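Local coordinates for protein lovastatin nonaketide synthase, polyketide synthase component (Aspergillus terreus, PDB 7CPX) that builds the nonaketide backbone of lovastatin by repeated malonyl-CoA condensation, reduction and methylation, yielding enzyme-bound dihydromonacolin L together with its partner lovC, at residues A[1441-1446]-A[1510-1515]; A[1505-1510]-A[1535-1540]. The protein carries 2 engineered substitutions. All blocks are in the same frame, centred on the assembly; numbering follows the deposited sequence.

Contact 1 (A[1441-1446]-A[1510-1515])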
ATOM      1  N   ASP A1441     -34.117 -35.032 -43.675  1.00144.55           N
ATOM      2  CA  ASP A1441     -33.347 -35.973 -42.873  1.00144.55           C
ATOM      3  C   ASP A1441     -32.467 -36.770 -43.825  1.00144.55           C
ATOM      4  O   ASP A1441     -32.963 -37.579 -44.618  1.00144.55           O
ATOM      5  CB  ASP A1441     -34.272 -36.876 -42.065  1.00144.55           C
ATOM      6  CG  ASP A1441     -34.962 -36.141 -40.934  1.00144.55           C
ATOM      7  OD1 ASP A1441     -34.349 -35.213 -40.365  1.00144.55           O
ATOM      8  OD2 ASP A1441     -36.118 -36.490 -40.613  1.00144.55           O
ATOM      9  N   ILE A1442     -31.162 -36.531 -43.759  1.00144.58           N
ATOM     10  CA  ILE A1442     -30.210 -37.045 -44.735  1.00144.58           C
ATOM     11  C   ILE A1442     -29.418 -38.176 -44.102  1.00144.58           C
ATOM     12  O   ILE A1442     -28.917 -38.045 -42.978  1.00144.58           O
ATOM     13  CB  ILE A1442     -29.276 -35.930 -45.235  1.00144.58           C
ATOM     14  CG1 ILE A1442     -30.096 -34.836 -45.925  1.00144.58           C
ATOM     15  CG2 ILE A1442     -28.225 -36.512 -46.168  1.00144.58           C
ATOM     16  CD1 ILE A1442     -29.280 -33.654 -46.406  1.00144.58           C
ATOM     17  N   LEU A1443     -29.308 -39.290 -44.821  1.00150.27           N
ATOM     18  CA  LEU A1443     -28.540 -40.451 -44.376  1.00150.27           C
ATOM     19  C   LEU A1443     -27.584 -40.847 -45.492  1.00150.27           C
ATOM     20  O   LEU A1443     -28.020 -41.286 -46.558  1.00150.27           O
ATOM     21  CB  LEU A1443     -29.465 -41.611 -44.008  1.00150.27           C
ATOM     22  CG  LEU A1443     -28.869 -43.020 -44.032  1.00150.27           C
ATOM     23  CD1 LEU A1443     -27.665 -43.118 -43.114  1.00150.27           C
ATOM     24  CD2 LEU A1443     -29.923 -44.042 -43.640  1.00150.27           C
ATOM     25  N   GLU A1444     -26.284 -40.698 -45.252  1.00152.51           N
ATOM     26  CA  GLU A1444     -25.270 -41.040 -46.244  1.00152.51           C
ATOM     27  C   GLU A1444     -24.684 -42.403 -45.899  1.00152.51           C
ATOM     28  O   GLU A1444     -23.932 -42.539 -44.929  1.00152.51           O
ATOM     29  CB  GLU A1444     -24.178 -39.978 -46.313  1.00152.51           C
ATOM     30  CG  GLU A1444     -23.193 -40.221 -47.448  1.00152.51           C
ATOM     31  CD  GLU A1444     -22.264 -39.050 -47.684  1.00152.51           C
ATOM     32  OE1 GLU A1444     -22.247 -38.125 -46.844  1.00152.51           O
ATOM     33  OE2 GLU A1444     -21.547 -39.053 -48.706  1.00152.51           O
ATOM     34  N   ILE A1445     -25.023 -43.398 -46.700  1.00155.80           N
ATOM     35  CA  ILE A1445     -24.465 -44.737 -46.591  1.00155.80           C
ATOM     36  C   ILE A1445     -23.245 -44.817 -47.496  1.00155.80           C
ATOM     37  O   ILE A1445     -23.236 -44.263 -48.604  1.00155.80           O
ATOM     38  CB  ILE A1445     -25.513 -45.802 -46.968  1.00155.80           C
ATOM     39  CG1 ILE A1445     -26.822 -45.556 -46.212  1.00155.80           C
ATOM     40  CG2 ILE A1445     -24.984 -47.193 -46.661  1.00155.80           C
ATOM     41  CD1 ILE A1445     -27.965 -46.434 -46.670  1.00155.80           C
ATOM     42  N   GLY A1446     -22.208 -45.501 -47.023  1.00157.90           N
ATOM     43  CA  GLY A1446     -20.964 -45.559 -47.759  1.00157.90           C
ATOM     44  C   GLY A1446     -20.112 -44.320 -47.634  1.00157.90           C
ATOM     45  O   GLY A1446     -19.208 -44.118 -48.451  1.00157.90           O
ATOM     46  N   HIS A1510     -38.694 -45.316 -42.311  1.00151.24           N
ATOM     47  CA  HIS A1510     -39.342 -44.236 -43.055  1.00151.24           C
ATOM     48  C   HIS A1510     -39.229 -42.908 -42.311  1.00151.24           C
ATOM     49  O   HIS A1510     -40.167 -42.110 -42.273  1.00151.24           O
ATOM     50  CB  HIS A1510     -40.804 -44.573 -43.341  1.00151.24           C
ATOM     51  CG  HIS A1510     -40.994 -45.879 -44.046  1.00151.24           C
ATOM     52  ND1 HIS A1510     -40.601 -46.083 -45.352  1.00151.24           N
ATOM     53  CD2 HIS A1510     -41.535 -47.048 -43.629  1.00151.24           C
ATOM     54  CE1 HIS A1510     -40.892 -47.322 -45.708  1.00151.24           C
ATOM     55  NE2 HIS A1510     -41.459 -47.929 -44.681  1.00151.24           N
ATOM     56  N   ALA A1511     -38.067 -42.672 -41.707  1.00149.68           N
ATOM     57  CA  ALA A1511     -37.806 -41.452 -40.958  1.00149.68           C
ATOM     58  C   ALA A1511     -36.765 -40.567 -41.627  1.00149.68           C
ATOM     59  O   ALA A1511     -36.293 -39.607 -41.008  1.00149.68           O
ATOM     60  CB  ALA A1511     -37.358 -41.792 -39.536  1.00149.68           C
ATOM     61  N   TYR A1512     -36.397 -40.861 -42.871  1.00148.58           N
ATOM     62  CA  TYR A1512     -35.364 -40.122 -43.583  1.00148.58           C
ATOM     63  C   TYR A1512     -35.932 -39.553 -44.872  1.00148.58           C
ATOM     64  O   TYR A1512     -36.573 -40.271 -45.646  1.00148.58           O
ATOM     65  CB  TYR A1512     -34.160 -41.016 -43.881  1.00148.58           C
ATOM     66  CG  TYR A1512     -33.293 -41.248 -42.669  1.00148.58           C
ATOM     67  CD1 TYR A1512     -32.312 -40.338 -42.316  1.00148.58           C
ATOM     68  CD2 TYR A1512     -33.465 -42.370 -41.871  1.00148.58           C
ATOM     69  CE1 TYR A1512     -31.522 -40.537 -41.209  1.00148.58           C
ATOM     70  CE2 TYR A1512     -32.675 -42.579 -40.760  1.00148.58           C
ATOM     71  CZ  TYR A1512     -31.703 -41.659 -40.434  1.00148.58           C
ATOM     72  OH  TYR A1512     -30.910 -41.859 -39.326  1.00148.58           O
ATOM     73  N   ASP A1513     -35.693 -38.261 -45.096  1.00146.50           N
ATOM     74  CA  ASP A1513     -36.156 -37.618 -46.318  1.00146.50           C
ATOM     75  C   ASP A1513     -35.282 -37.991 -47.508  1.00146.50           C
ATOM     76  O   ASP A1513     -35.783 -38.113 -48.632  1.00146.50           O
ATOM     77  CB  ASP A1513     -36.177 -36.100 -46.134  1.00146.50           C
ATOM     78  CG  ASP A1513     -37.227 -35.647 -45.138  1.00146.50           C
ATOM     79  OD1 ASP A1513     -38.418 -35.955 -45.347  1.00146.50           O
ATOM     80  OD2 ASP A1513     -36.860 -34.987 -44.142  1.00146.50           O
ATOM     81  N   LEU A1514     -33.982 -38.175 -47.288  1.00145.61           N
ATOM     82  CA  LEU A1514     -33.070 -38.446 -48.389  1.00145.61           C
ATOM     83  C   LEU A1514     -31.945 -39.359 -47.924  1.00145.61           C
ATOM     84  O   LEU A1514     -31.482 -39.280 -46.783  1.00145.61           O
ATOM     85  CB  LEU A1514     -32.502 -37.143 -48.964  1.00145.61           C
ATOM     86  CG  LEU A1514     -31.306 -37.258 -49.912  1.00145.61           C
ATOM     87  CD1 LEU A1514     -31.433 -36.271 -51.056  1.00145.61           C
ATOM     88  CD2 LEU A1514     -30.010 -37.024 -49.161  1.00145.61           C
ATOM     89  N   ILE A1515     -31.512 -40.226 -48.835  1.00150.90           N
ATOM     90  CA  ILE A1515     -30.398 -41.136 -48.606  1.00150.90           C
ATOM     91  C   ILE A1515     -29.411 -40.987 -49.752  1.00150.90           C
ATOM     92  O   ILE A1515     -29.807 -40.751 -50.899  1.00150.90           O
ATOM     93  CB  ILE A1515     -30.869 -42.599 -48.472  1.00150.90           C
ATOM     94  CG1 ILE A1515     -31.592 -42.797 -47.138  1.00150.90           C
ATOM     95  CG2 ILE A1515     -29.683 -43.550 -48.588  1.00150.90           C
ATOM     96  CD1 ILE A1515     -32.204 -44.172 -46.959  1.00150.90           C
TER

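Contact 2 (A[1505-1510]-A[1535-1540])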
ATOM      1  N   GLN A1505     -31.178 -52.283 -36.809  1.00156.93           N
ATOM      2  CA  GLN A1505     -29.964 -51.589 -36.406  1.00156.93           C
ATOM      3  C   GLN A1505     -30.239 -50.303 -35.638  1.00156.93           C
ATOM      4  O   GLN A1505     -29.291 -49.579 -35.313  1.00156.93           O
ATOM      5  CB  GLN A1505     -29.108 -51.284 -37.639  1.00156.93           C
ATOM      6  CG  GLN A1505     -28.750 -52.522 -38.447  1.00156.93           C
ATOM      7  CD  GLN A1505     -27.915 -52.204 -39.670  1.00156.93           C
ATOM      8  OE1 GLN A1505     -26.760 -51.797 -39.556  1.00156.93           O
ATOM      9  NE2 GLN A1505     -28.497 -52.390 -40.849  1.00156.93           N
ATOM     10  N   GLY A1506     -31.502 -49.999 -35.343  1.00154.93           N
ATOM     11  CA  GLY A1506     -31.863 -48.838 -34.558  1.00154.93           C
ATOM     12  C   GLY A1506     -32.385 -47.664 -35.358  1.00154.93           C
ATOM     13  O   GLY A1506     -32.954 -46.738 -34.765  1.00154.93           O
ATOM     14  N   PHE A1507     -32.214 -47.671 -36.677  1.00153.49           N
ATOM     15  CA  PHE A1507     -32.702 -46.574 -37.502  1.00153.49           C
ATOM     16  C   PHE A1507     -34.223 -46.608 -37.574  1.00153.49           C
ATOM     17  O   PHE A1507     -34.822 -47.665 -37.796  1.00153.49           O
ATOM     18  CB  PHE A1507     -32.102 -46.661 -38.902  1.00153.49           C
ATOM     19  CG  PHE A1507     -30.607 -46.516 -38.934  1.00153.49           C
ATOM     20  CD1 PHE A1507     -29.788 -47.598 -38.667  1.00153.49           C
ATOM     21  CD2 PHE A1507     -30.023 -45.298 -39.238  1.00153.49           C
ATOM     22  CE1 PHE A1507     -28.415 -47.469 -38.698  1.00153.49           C
ATOM     23  CE2 PHE A1507     -28.649 -45.164 -39.271  1.00153.49           C
ATOM     24  CZ  PHE A1507     -27.844 -46.250 -39.001  1.00153.49           C
ATOM     25  N   GLU A1508     -34.846 -45.452 -37.387  1.00150.14           N
ATOM     26  CA  GLU A1508     -36.302 -45.381 -37.411  1.00150.14           C
ATOM     27  C   GLU A1508     -36.807 -45.595 -38.835  1.00150.14           C
ATOM     28  O   GLU A1508     -36.328 -44.930 -39.761  1.00150.14           O
ATOM     29  CB  GLU A1508     -36.778 -44.033 -36.876  1.00150.14           C
ATOM     30  CG  GLU A1508     -38.290 -43.900 -36.787  1.00150.14           C
ATOM     31  CD  GLU A1508     -38.724 -42.559 -36.230  1.00150.14           C
ATOM     32  OE1 GLU A1508     -37.842 -41.743 -35.885  1.00150.14           O
ATOM     33  OE2 GLU A1508     -39.946 -42.317 -36.139  1.00150.14           O
ATOM     34  N   PRO A1509     -37.762 -46.499 -39.055  1.00151.19           N
ATOM     35  CA  PRO A1509     -38.228 -46.748 -40.424  1.00151.19           C
ATOM     36  C   PRO A1509     -38.917 -45.527 -41.014  1.00151.19           C
ATOM     37  O   PRO A1509     -39.636 -44.801 -40.326  1.00151.19           O
ATOM     38  CB  PRO A1509     -39.203 -47.918 -40.257  1.00151.19           C
ATOM     39  CG  PRO A1509     -39.704 -47.782 -38.862  1.00151.19           C
ATOM     40  CD  PRO A1509     -38.544 -47.258 -38.063  1.00151.19           C
ATOM     41  N   HIS A1510     -38.694 -45.316 -42.311  1.00151.24           N
ATOM     42  CA  HIS A1510     -39.342 -44.236 -43.055  1.00151.24           C
ATOM     43  C   HIS A1510     -39.229 -42.908 -42.311  1.00151.24           C
ATOM     44  O   HIS A1510     -40.167 -42.110 -42.273  1.00151.24           O
ATOM     45  CB  HIS A1510     -40.804 -44.573 -43.341  1.00151.24           C
ATOM     46  CG  HIS A1510     -40.994 -45.879 -44.046  1.00151.24           C
ATOM     47  ND1 HIS A1510     -40.601 -46.083 -45.352  1.00151.24           N
ATOM     48  CD2 HIS A1510     -41.535 -47.048 -43.629  1.00151.24           C
ATOM     49  CE1 HIS A1510     -40.892 -47.322 -45.708  1.00151.24           C
ATOM     50  NE2 HIS A1510     -41.459 -47.929 -44.681  1.00151.24           N
ATOM     51  N   ARG A1535     -35.355 -48.000 -48.981  1.00151.65           N
ATOM     52  CA  ARG A1535     -36.762 -47.616 -49.048  1.00151.65           C
ATOM     53  C   ARG A1535     -37.400 -47.660 -47.667  1.00151.65           C
ATOM     54  O   ARG A1535     -38.153 -46.754 -47.291  1.00151.65           O
ATOM     55  CB  ARG A1535     -37.520 -48.543 -49.998  1.00151.65           C
ATOM     56  CG  ARG A1535     -38.984 -48.181 -50.194  1.00151.65           C
ATOM     57  CD  ARG A1535     -39.148 -46.758 -50.697  1.00151.65           C
ATOM     58  NE  ARG A1535     -40.524 -46.465 -51.080  1.00151.65           N
ATOM     59  CZ  ARG A1535     -41.475 -46.084 -50.238  1.00151.65           C
ATOM     60  NH1 ARG A1535     -41.239 -45.949 -48.942  1.00151.65           N
ATOM     61  NH2 ARG A1535     -42.694 -45.835 -50.706  1.00151.65           N
ATOM     62  N   SER A1536     -37.111 -48.713 -46.903  1.00152.37           N
ATOM     63  CA  SER A1536     -37.682 -48.843 -45.570  1.00152.37           C
ATOM     64  C   SER A1536     -37.343 -47.639 -44.705  1.00152.37           C
ATOM     65  O   SER A1536     -38.189 -47.170 -43.935  1.00152.37           O
ATOM     66  CB  SER A1536     -37.181 -50.127 -44.907  1.00152.37           C
ATOM     67  OG  SER A1536     -37.523 -51.264 -45.678  1.00152.37           O
ATOM     68  N   LEU A1537     -36.119 -47.124 -44.816  1.00152.64           N
ATOM     69  CA  LEU A1537     -35.743 -45.942 -44.050  1.00152.64           C
ATOM     70  C   LEU A1537     -36.248 -44.642 -44.657  1.00152.64           C
ATOM     71  O   LEU A1537     -36.425 -43.663 -43.924  1.00152.64           O
ATOM     72  CB  LEU A1537     -34.221 -45.858 -43.898  1.00152.64           C
ATOM     73  CG  LEU A1537     -33.578 -46.770 -42.848  1.00152.64           C
ATOM     74  CD1 LEU A1537     -32.120 -46.388 -42.649  1.00152.64           C
ATOM     75  CD2 LEU A1537     -34.329 -46.729 -41.523  1.00152.64           C
ATOM     76  N   LEU A1538     -36.485 -44.601 -45.965  1.00150.89           N
ATOM     77  CA  LEU A1538     -36.932 -43.375 -46.609  1.00150.89           C
ATOM     78  C   LEU A1538     -38.419 -43.148 -46.382  1.00150.89           C
ATOM     79  O   LEU A1538     -39.223 -44.083 -46.429  1.00150.89           O
ATOM     80  CB  LEU A1538     -36.649 -43.419 -48.110  1.00150.89           C
ATOM     81  CG  LEU A1538     -35.210 -43.153 -48.547  1.00150.89           C
ATOM     82  CD1 LEU A1538     -35.085 -43.330 -50.046  1.00150.89           C
ATOM     83  CD2 LEU A1538     -34.765 -41.759 -48.140  1.00150.89           C
ATOM     84  N   LYS A1539     -38.780 -41.892 -46.134  1.00147.60           N
ATOM     85  CA  LYS A1539     -40.181 -41.515 -46.125  1.00147.60           C
ATOM     86  C   LYS A1539     -40.743 -41.644 -47.539  1.00147.60           C
ATOM     87  O   LYS A1539     -39.993 -41.579 -48.518  1.00147.60           O
ATOM     88  CB  LYS A1539     -40.349 -40.082 -45.629  1.00147.60           C
ATOM     89  CG  LYS A1539     -39.943 -39.848 -44.187  1.00147.60           C
ATOM     90  CD  LYS A1539     -39.741 -38.365 -43.924  1.00147.60           C
ATOM     91  CE  LYS A1539     -39.423 -38.079 -42.467  1.00147.60           C
ATOM     92  NZ  LYS A1539     -39.155 -36.632 -42.235  1.00147.60           N
ATOM     93  N   PRO A1540     -42.054 -41.832 -47.682  1.00147.58           N
ATOM     94  CA  PRO A1540     -42.625 -41.926 -49.031  1.00147.58           C
ATOM     95  C   PRO A1540     -42.288 -40.685 -49.842  1.00147.58           C
ATOM     96  O   PRO A1540     -42.479 -39.553 -49.388  1.00147.58           O
ATOM     97  CB  PRO A1540     -44.132 -42.056 -48.776  1.00147.58           C
ATOM     98  CG  PRO A1540     -44.252 -42.512 -47.361  1.00147.58           C
ATOM     99  CD  PRO A1540     -43.086 -41.923 -46.636  1.00147.58           C
TER

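Contact 1 (A[1441-1446]-A[1510-1515])
Asp1441 and Leu1443 of strand 1440-1445 reach across to Leu1514 of strand 1512-1518, joining two neighbouring parallel strands in the middle of the sheet of the methyltransferase domain. The strand order is that of a class I, Rossmann-like methyltransferase, and the 1440-1445 strand runs into Gly1446, probably the first glycine of the motif that receives S-adenosylmethionine in this family. As usual between parallel strands, one residue, Leu1514, bonds to the two residues flanking its partner Ile1442: Leu1514 N donates to Asp1441 O (2.9 Å), and Leu1514 O in turn accepts Leu1443 N. Asp1441 O also takes a weak bond from Asp1513 N, so that it serves two amides where the chain turns a corner at Asp1513. At the same corner the side chain of Asp1513 supplements the backbone pairing, OD2 accepting Asp1441 N at 2.8 Å through its anti lone pair. The two carboxylates lie near each other, a closeness probably eased by Lys1539, which makes long, weak ion pairs with both, while Asp1441 OD1 is held by Ser1466 and Asn1465.

Tyr1512 CB lies 3.7 Å from Asp1441 O. With CG set beside its own backbone N (chi1 -76°), the ring swings alongside strand 1440-1445, CG itself 4.1 Å from Leu1443 CB. CD1 then meets Leu1443 CB at 3.5 Å, and CE1 meets the same carbon. Leu1443 CB and CD2 both lie over one ring face, CB as a CH-pi contact 3.9 Å from the centroid and CD2 above the centre. At the tip, OH bonds to Thr1468 on the next strand.

Apolar branches pack along both faces. On one, Leu1514 CD2 lies against Ile1442 CG2; on the other, Leu1443 and Ile1515 run side by side, and Ile1445 CD1 ends 3.9 Å from Ile1515 CG2.

Contact 2 (A[1505-1510]-A[1535-1540])
His1510 and Ser1536 meet where the loop leading to strand 1512-1518 passes the last turn of helix 1527-1537. Two hydrogen bonds, both donated by His1510, carry the polar side. Its backbone N reaches Ser1536 O in that carbonyl's plane; the modelled 2.5 Å is doubtfully short at this resolution. Its ring ND1 gives the straighter bond, 2.7 Å to Leu1538 O at 161°, with the acceptor close to the ring plane. The imidazole reaches there because CG stands beside the residue's own N (chi1 -55°), which also brings one ring face over Ser1536 O. In this Rossmann-like methyltransferase domain, a backbone amide and a side chain thus bind the carbonyls of Ser1536 and Leu1538, one on each side of the passage from helix to the short strand 1538-1539.

Apolar contact falls to Leu1537, whose CD2 lies 3.4 Å from Phe1507 CB and whose CD1 comes obliquely upon Phe1507 CG and CD2. The two side chains cross at an angle, and Phe1507 also touches Tyr1512.

Among the charged groups, Arg1535 brings NH1 to 3.5 Å from His1510 CE1, while its NH2 is bonded to Ile1620 O.

In the fold
Contact 1 belongs to the buried core of the methyltransferase sheet, whereas contact 2 lies partly at the surface, where a loop crosses the end of a helix. Their chemistry differs accordingly: backbone pairing, supplemented by one carboxylate and by apolar packing on both faces, in the first; a histidine's two bonds to carbonyls at the junction of helix and strand, beside a small leucine-phenylalanine contact, in the second. Both involve the run into strand 1512-1518, for His1510 belongs to each. Tyr1512 joins them directly, its N probably bonded to Leu1537 O and its O to Lys1539 N. Leu1537 completes the connection, CD1 packing on Leu1443 CD2, so that helix 1527-1537 rests against the two central strands.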